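Local coordinates for protein glutamate--cysteine ligase GshA (Methylobacillus flagellatus KT, PDB 3K1T) that probably acts as a glutamate–cysteine ligase, joining glutamate to cysteine through a gamma-glutamyl bond in glutathione synthesis, at residues 49-54 with 58-63; 344-349 with 407-412. All blocks are in the same frame, centred on the assembly; numbering follows the deposited sequence.

Contact 1: 49-54 with 58-63. With SO4 (sulfate ion), chain B.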
loop_
_atom_site.group_PDB
_atom_site.type_symbol
_atom_site.label_atom_id
_atom_site.label_comp_id
_atom_site.label_asym_id
_atom_site.label_seq_id
_atom_site.Cartn_x
_atom_site.Cartn_y
_atom_site.Cartn_z
ATOM N N ASP A 49 -2.069 14.685 15.148
ATOM C CA ASP A 49 -1.727 14.526 16.558
ATOM C C ASP A 49 -2.992 14.135 17.324
ATOM O O ASP A 49 -4.018 14.830 17.211
ATOM C CB ASP A 49 -1.254 15.835 17.185
ATOM C CG ASP A 49 0.086 16.347 16.634
ATOM O OD1 ASP A 49 0.655 15.744 15.708
ATOM O OD2 ASP A 49 0.583 17.385 17.165
ATOM N N LEU A 50 -2.905 13.054 18.116
ATOM C CA LEU A 50 -3.988 12.648 18.987
ATOM C C LEU A 50 -3.587 12.763 20.459
ATOM O O LEU A 50 -2.401 12.750 20.786
ATOM C CB LEU A 50 -4.362 11.188 18.728
ATOM C CG LEU A 50 -4.709 10.752 17.294
ATOM C CD1 LEU A 50 -4.944 9.202 17.285
ATOM C CD2 LEU A 50 -5.921 11.543 16.756
ATOM N N ARG A 51 -4.598 12.839 21.321
ATOM C CA ARG A 51 -4.437 12.646 22.756
ATOM C C ARG A 51 -5.421 11.604 23.278
ATOM O O ARG A 51 -6.624 11.656 22.997
ATOM C CB ARG A 51 -4.533 13.943 23.542
ATOM C CG ARG A 51 -3.290 14.813 23.358
ATOM C CD ARG A 51 -3.307 15.980 24.328
ATOM N NE ARG A 51 -1.978 16.539 24.465
ATOM C CZ ARG A 51 -1.640 17.461 25.350
ATOM N NH1 ARG A 51 -2.555 17.970 26.151
ATOM N NH2 ARG A 51 -0.368 17.885 25.413
ATOM N N ASN A 52 -4.854 10.645 24.006
ATOM C CA ASN A 52 -5.612 9.584 24.683
ATOM C C ASN A 52 -5.673 9.948 26.182
ATOM O O ASN A 52 -4.672 9.877 26.903
ATOM C CB ASN A 52 -4.889 8.267 24.449
ATOM C CG ASN A 52 -5.646 7.078 25.003
ATOM O OD1 ASN A 52 -6.600 7.246 25.748
ATOM N ND2 ASN A 52 -5.198 5.872 24.668
ATOM N N ALA A 53 -6.855 10.354 26.621
ATOM C CA ALA A 53 -7.124 10.779 27.992
ATOM C C ALA A 53 -7.717 9.625 28.809
ATOM O O ALA A 53 -8.046 9.801 29.990
ATOM C CB ALA A 53 -8.113 11.963 27.952
ATOM N N GLY A 54 -7.916 8.463 28.180
ATOM C CA GLY A 54 -8.643 7.354 28.838
ATOM C C GLY A 54 -10.151 7.553 28.830
ATOM O O GLY A 54 -10.916 6.604 28.594
ATOM N N ALA A 58 -9.059 12.033 21.017
ATOM C CA ALA A 58 -9.400 13.148 20.139
ATOM C C ALA A 58 -8.190 13.683 19.393
ATOM O O ALA A 58 -7.061 13.671 19.901
ATOM C CB ALA A 58 -10.132 14.314 20.946
ATOM N N PRO A 59 -8.417 14.126 18.157
ATOM C CA PRO A 59 -7.360 14.821 17.450
ATOM C C PRO A 59 -7.204 16.255 17.932
ATOM O O PRO A 59 -8.212 16.941 18.212
ATOM C CB PRO A 59 -7.832 14.770 15.987
ATOM C CG PRO A 59 -9.334 14.837 16.103
ATOM C CD PRO A 59 -9.686 14.104 17.391
ATOM N N VAL A 60 -5.956 16.697 18.036
ATOM C CA VAL A 60 -5.643 18.036 18.504
ATOM C C VAL A 60 -4.846 18.890 17.522
ATOM O O VAL A 60 -4.627 20.084 17.799
ATOM C CB VAL A 60 -4.925 18.020 19.857
ATOM C CG1 VAL A 60 -5.831 17.385 20.940
ATOM C CG2 VAL A 60 -3.544 17.298 19.742
ATOM N N ASP A 61 -4.385 18.301 16.409
ATOM C CA ASP A 61 -3.731 19.054 15.328
ATOM C C ASP A 61 -3.724 18.214 14.047
ATOM O O ASP A 61 -3.492 16.972 14.096
ATOM C CB ASP A 61 -2.266 19.380 15.687
ATOM C CG ASP A 61 -1.527 20.151 14.559
ATOM O OD1 ASP A 61 -1.743 21.368 14.542
ATOM O OD2 ASP A 61 -0.755 19.540 13.728
ATOM N N THR A 62 -3.976 18.866 12.923
ATOM C CA THR A 62 -3.886 18.245 11.600
ATOM C C THR A 62 -2.881 19.064 10.799
ATOM O O THR A 62 -3.004 20.318 10.712
ATOM C CB THR A 62 -5.220 18.232 10.889
ATOM O OG1 THR A 62 -6.164 17.501 11.696
ATOM C CG2 THR A 62 -5.125 17.527 9.503
ATOM N N ASN A 63 -1.879 18.385 10.254
ATOM C CA ASN A 63 -0.835 19.057 9.489
ATOM C C ASN A 63 -0.817 18.494 8.058
ATOM O O ASN A 63 -0.547 17.328 7.844
ATOM C CB ASN A 63 0.482 18.848 10.218
ATOM C CG ASN A 63 1.673 19.626 9.583
ATOM O OD1 ASN A 63 1.525 20.360 8.601
ATOM N ND2 ASN A 63 2.854 19.430 10.160
HETATM S S SO4 B . 4.533 16.876 12.118
HETATM O O1 SO4 B . 5.252 16.351 13.255
HETATM O O2 SO4 B . 4.190 15.651 11.465
HETATM O O3 SO4 B . 3.336 17.587 12.506
HETATM O O4 SO4 B . 5.411 17.723 11.281
HETATM O O HOH W 1 0.260 16.820 13.203
#
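Asp49 faces both Val60 and Asp61 across an antiparallel hairpin, which makes a classic beta bulge. Val60 N donates to Asp49 O at 2.8 Å, nearly straight at 172°. Asp49 N donates to Asp61 O. Beyond the bulge, Arg51 and Ala58 form a hydrogen-bonded pair, with Arg51 N to Ala58 O at 3.0 Å and a return bond from Ala58 N to Arg51 O.

The Asp49 side chain starts at CB, which packs on Val60 CG2 at 3.7 Å. With chi1 at -67°, CG lies anti to the carbonyl carbon and 4.0 Å from Asp61 CB. The carboxylate runs beside that of Asp61, their planes inclined by 46°. OD2 rests against Asp61 CB at 3.8 Å and lies 4.3 Å from Asp61 OD2. A salt bridge from OD1 to Arg359 may ease this like-charge approach. A water is within hydrogen-bonding distance of Asp49 OD1 and Asp61 OD2. Asp49 OD2 also bonds a glycerol.

Further along, Asn63 ND2 donates to sulfate O3 at 3.0 Å. On the other face, Leu50 CD2 packs on Pro59 CB at 3.8 Å, and both residues touch Val408 of helix 398-421. Leu50 also packs on Ile346: strand 45-52 lies between its hairpin partner 57-63 and strand 340-349.

Contact 2: 344-349 with 407-412. With SO4 (sulfate ion), chain B.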
loop_
_atom_site.group_PDB
_atom_site.type_symbol
_atom_site.label_atom_id
_atom_site.label_comp_id
_atom_site.label_asym_id
_atom_site.label_seq_id
_atom_site.Cartn_x
_atom_site.Cartn_y
_atom_site.Cartn_z
ATOM N N PRO A 344 0.733 10.606 20.627
ATOM C CA PRO A 344 1.002 10.055 19.293
ATOM C C PRO A 344 0.684 10.988 18.127
ATOM O O PRO A 344 -0.217 11.848 18.202
ATOM C CB PRO A 344 0.059 8.830 19.220
ATOM C CG PRO A 344 -1.103 9.278 20.072
ATOM C CD PRO A 344 -0.454 9.983 21.241
ATOM N N VAL A 345 1.436 10.761 17.050
ATOM C CA VAL A 345 1.285 11.433 15.756
ATOM C C VAL A 345 1.107 10.342 14.687
ATOM O O VAL A 345 1.981 9.481 14.565
ATOM C CB VAL A 345 2.565 12.224 15.399
ATOM C CG1 VAL A 345 2.344 13.061 14.116
ATOM C CG2 VAL A 345 3.032 13.090 16.564
ATOM N N ILE A 346 0.011 10.377 13.940
ATOM C CA ILE A 346 -0.323 9.377 12.957
ATOM C C ILE A 346 -0.078 9.958 11.551
ATOM O O ILE A 346 -0.602 11.034 11.227
ATOM C CB ILE A 346 -1.824 8.949 13.068
ATOM C CG1 ILE A 346 -2.225 8.569 14.512
ATOM C CG2 ILE A 346 -2.143 7.824 12.017
ATOM C CD1 ILE A 346 -1.379 7.643 15.160
ATOM N N TYR A 347 0.711 9.254 10.743
ATOM C CA TYR A 347 1.049 9.649 9.358
ATOM C C TYR A 347 0.190 8.902 8.323
ATOM O O TYR A 347 -0.007 7.664 8.413
ATOM C CB TYR A 347 2.543 9.379 9.087
ATOM C CG TYR A 347 3.424 10.537 9.441
ATOM C CD1 TYR A 347 3.361 11.129 10.718
ATOM C CD2 TYR A 347 4.290 11.087 8.507
ATOM C CE1 TYR A 347 4.139 12.226 11.030
ATOM C CE2 TYR A 347 5.097 12.174 8.819
ATOM C CZ TYR A 347 4.999 12.755 10.073
ATOM O OH TYR A 347 5.747 13.867 10.362
HETATM N N MSE A 348 -0.281 9.651 7.333
HETATM C CA MSE A 348 -1.053 9.156 6.223
HETATM C C MSE A 348 -0.498 9.658 4.911
HETATM O O MSE A 348 0.018 10.775 4.847
HETATM C CB MSE A 348 -2.519 9.551 6.365
HETATM C CG MSE A 348 -3.204 8.732 7.506
HETATM SE SE MSE A 348 -4.651 9.703 8.376
HETATM C CE MSE A 348 -3.577 11.133 9.130
HETATM N N MSE A 349 -0.572 8.811 3.891
HETATM C CA MSE A 349 -0.370 9.211 2.497
HETATM C C MSE A 349 -1.567 8.724 1.699
HETATM O O MSE A 349 -2.062 7.599 1.919
HETATM C CB MSE A 349 0.969 8.672 1.971
HETATM C CG MSE A 349 2.117 9.158 2.825
HETATM SE SE MSE A 349 3.873 8.767 1.996
HETATM C CE MSE A 349 3.852 10.316 0.841
ATOM N N VAL A 407 -8.274 5.125 13.039
ATOM C CA VAL A 407 -9.643 5.550 12.727
ATOM C C VAL A 407 -9.847 7.073 13.018
ATOM O O VAL A 407 -10.309 7.845 12.157
ATOM C CB VAL A 407 -10.683 4.703 13.481
ATOM C CG1 VAL A 407 -12.081 5.363 13.406
ATOM C CG2 VAL A 407 -10.716 3.253 12.952
ATOM N N VAL A 408 -9.448 7.518 14.206
ATOM C CA VAL A 408 -9.644 8.911 14.577
ATOM C C VAL A 408 -8.760 9.806 13.696
ATOM O O VAL A 408 -9.191 10.874 13.254
ATOM C CB VAL A 408 -9.380 9.145 16.072
ATOM C CG1 VAL A 408 -9.578 10.642 16.442
ATOM C CG2 VAL A 408 -10.332 8.196 16.924
ATOM N N ALA A 409 -7.562 9.341 13.372
ATOM C CA ALA A 409 -6.697 10.105 12.439
ATOM C C ALA A 409 -7.291 10.259 11.057
ATOM O O ALA A 409 -7.231 11.349 10.469
ATOM C CB ALA A 409 -5.298 9.482 12.339
ATOM N N ARG A 410 -7.928 9.208 10.556
ATOM C CA ARG A 410 -8.631 9.277 9.282
ATOM C C ARG A 410 -9.913 10.158 9.318
ATOM O O ARG A 410 -10.255 10.776 8.321
ATOM C CB ARG A 410 -8.908 7.882 8.731
ATOM C CG ARG A 410 -7.618 7.191 8.172
ATOM C CD ARG A 410 -7.957 5.826 7.628
ATOM N NE ARG A 410 -8.298 4.891 8.705
ATOM C CZ ARG A 410 -9.072 3.800 8.548
ATOM N NH1 ARG A 410 -9.548 3.429 7.354
ATOM N NH2 ARG A 410 -9.304 3.012 9.566
ATOM N N LEU A 411 -10.611 10.216 10.439
ATOM C CA LEU A 411 -11.726 11.180 10.595
ATOM C C LEU A 411 -11.212 12.605 10.499
ATOM O O LEU A 411 -11.819 13.445 9.824
ATOM C CB LEU A 411 -12.471 10.973 11.922
ATOM C CG LEU A 411 -13.176 9.628 12.134
ATOM C CD1 LEU A 411 -13.732 9.573 13.612
ATOM C CD2 LEU A 411 -14.307 9.471 11.125
ATOM N N ALA A 412 -10.099 12.881 11.173
ATOM C CA ALA A 412 -9.476 14.224 11.105
ATOM C C ALA A 412 -8.975 14.530 9.672
ATOM O O ALA A 412 -9.094 15.649 9.186
ATOM C CB ALA A 412 -8.333 14.339 12.127
HETATM S S SO4 B . 4.533 16.876 12.118
HETATM O O1 SO4 B . 5.252 16.351 13.255
HETATM O O2 SO4 B . 4.190 15.651 11.465
HETATM O O3 SO4 B . 3.336 17.587 12.506
HETATM O O4 SO4 B . 5.411 17.723 11.281
#
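Ala409 meets Ile346 and Met348 where helix 407-412 packs on strand 344-349. The Ala409 methyl touches Ile346 CG2 and CB, each at 3.6 Å. The CB of Ile346 points toward the helix. With CG2 anti to the backbone N and CG1 beside it (chi1 -51°), both branches border the methyl, CG1 at 3.9 Å from Ala409 CB.

Met348, a selenomethionine, bends at chi3, -64°. Its CE lies 4.0 Å from Ala409 CB. SE lies 3.7 Å from Ala409 O and 3.9 Å from Arg410 CG, so the side chain spans two successive helix residues. No hydrogen bond crosses between the segments. The segment axes pass 9.1 Å apart at closest, their directions 62° apart.

The Arg410 guanidinium is held by partners outside the segments: NH1 forms a salt bridge to Glu30, NE bonds Gly406 O, and Phe33 offers a cation-pi contact. On the strand's other side, Tyr347 points away from the helix. Its OH makes a weak hydrogen bond to sulfate O2 at 2.6 Å, and its ring meets Phe69 edge-to-face.

Strand 340-349 lies between strands 45-52 and 352-361 in an antiparallel sheet. Met348 also touches Val48, and Ile346 touches Val353. Helix 398-421 covers this face of the sheet, with Ala412 reaching Pro59 on strand 57-63.

Both contacts involve the same antiparallel sheet, in which strands 45-52 and 340-349 are neighbours. Leu50 N lies 2.9 Å from Pro344 O, a probable hydrogen bond that joins them directly. Contact 1 is strand to strand, dominated by backbone hydrogen bonds, and is partly buried. Contact 2 is strand to helix, wholly buried and purely van der Waals. Helix 398-421 covers both. The sheet's side away from this helix is mixed, with Asp49, Arg51 and Tyr347 beside apolar groups such as Val345. Asn63, and more weakly Tyr347, hydrogen-bond the same sulfate, probably from the crystallisation liquor, together with Ser47, Gly67 and Arg359.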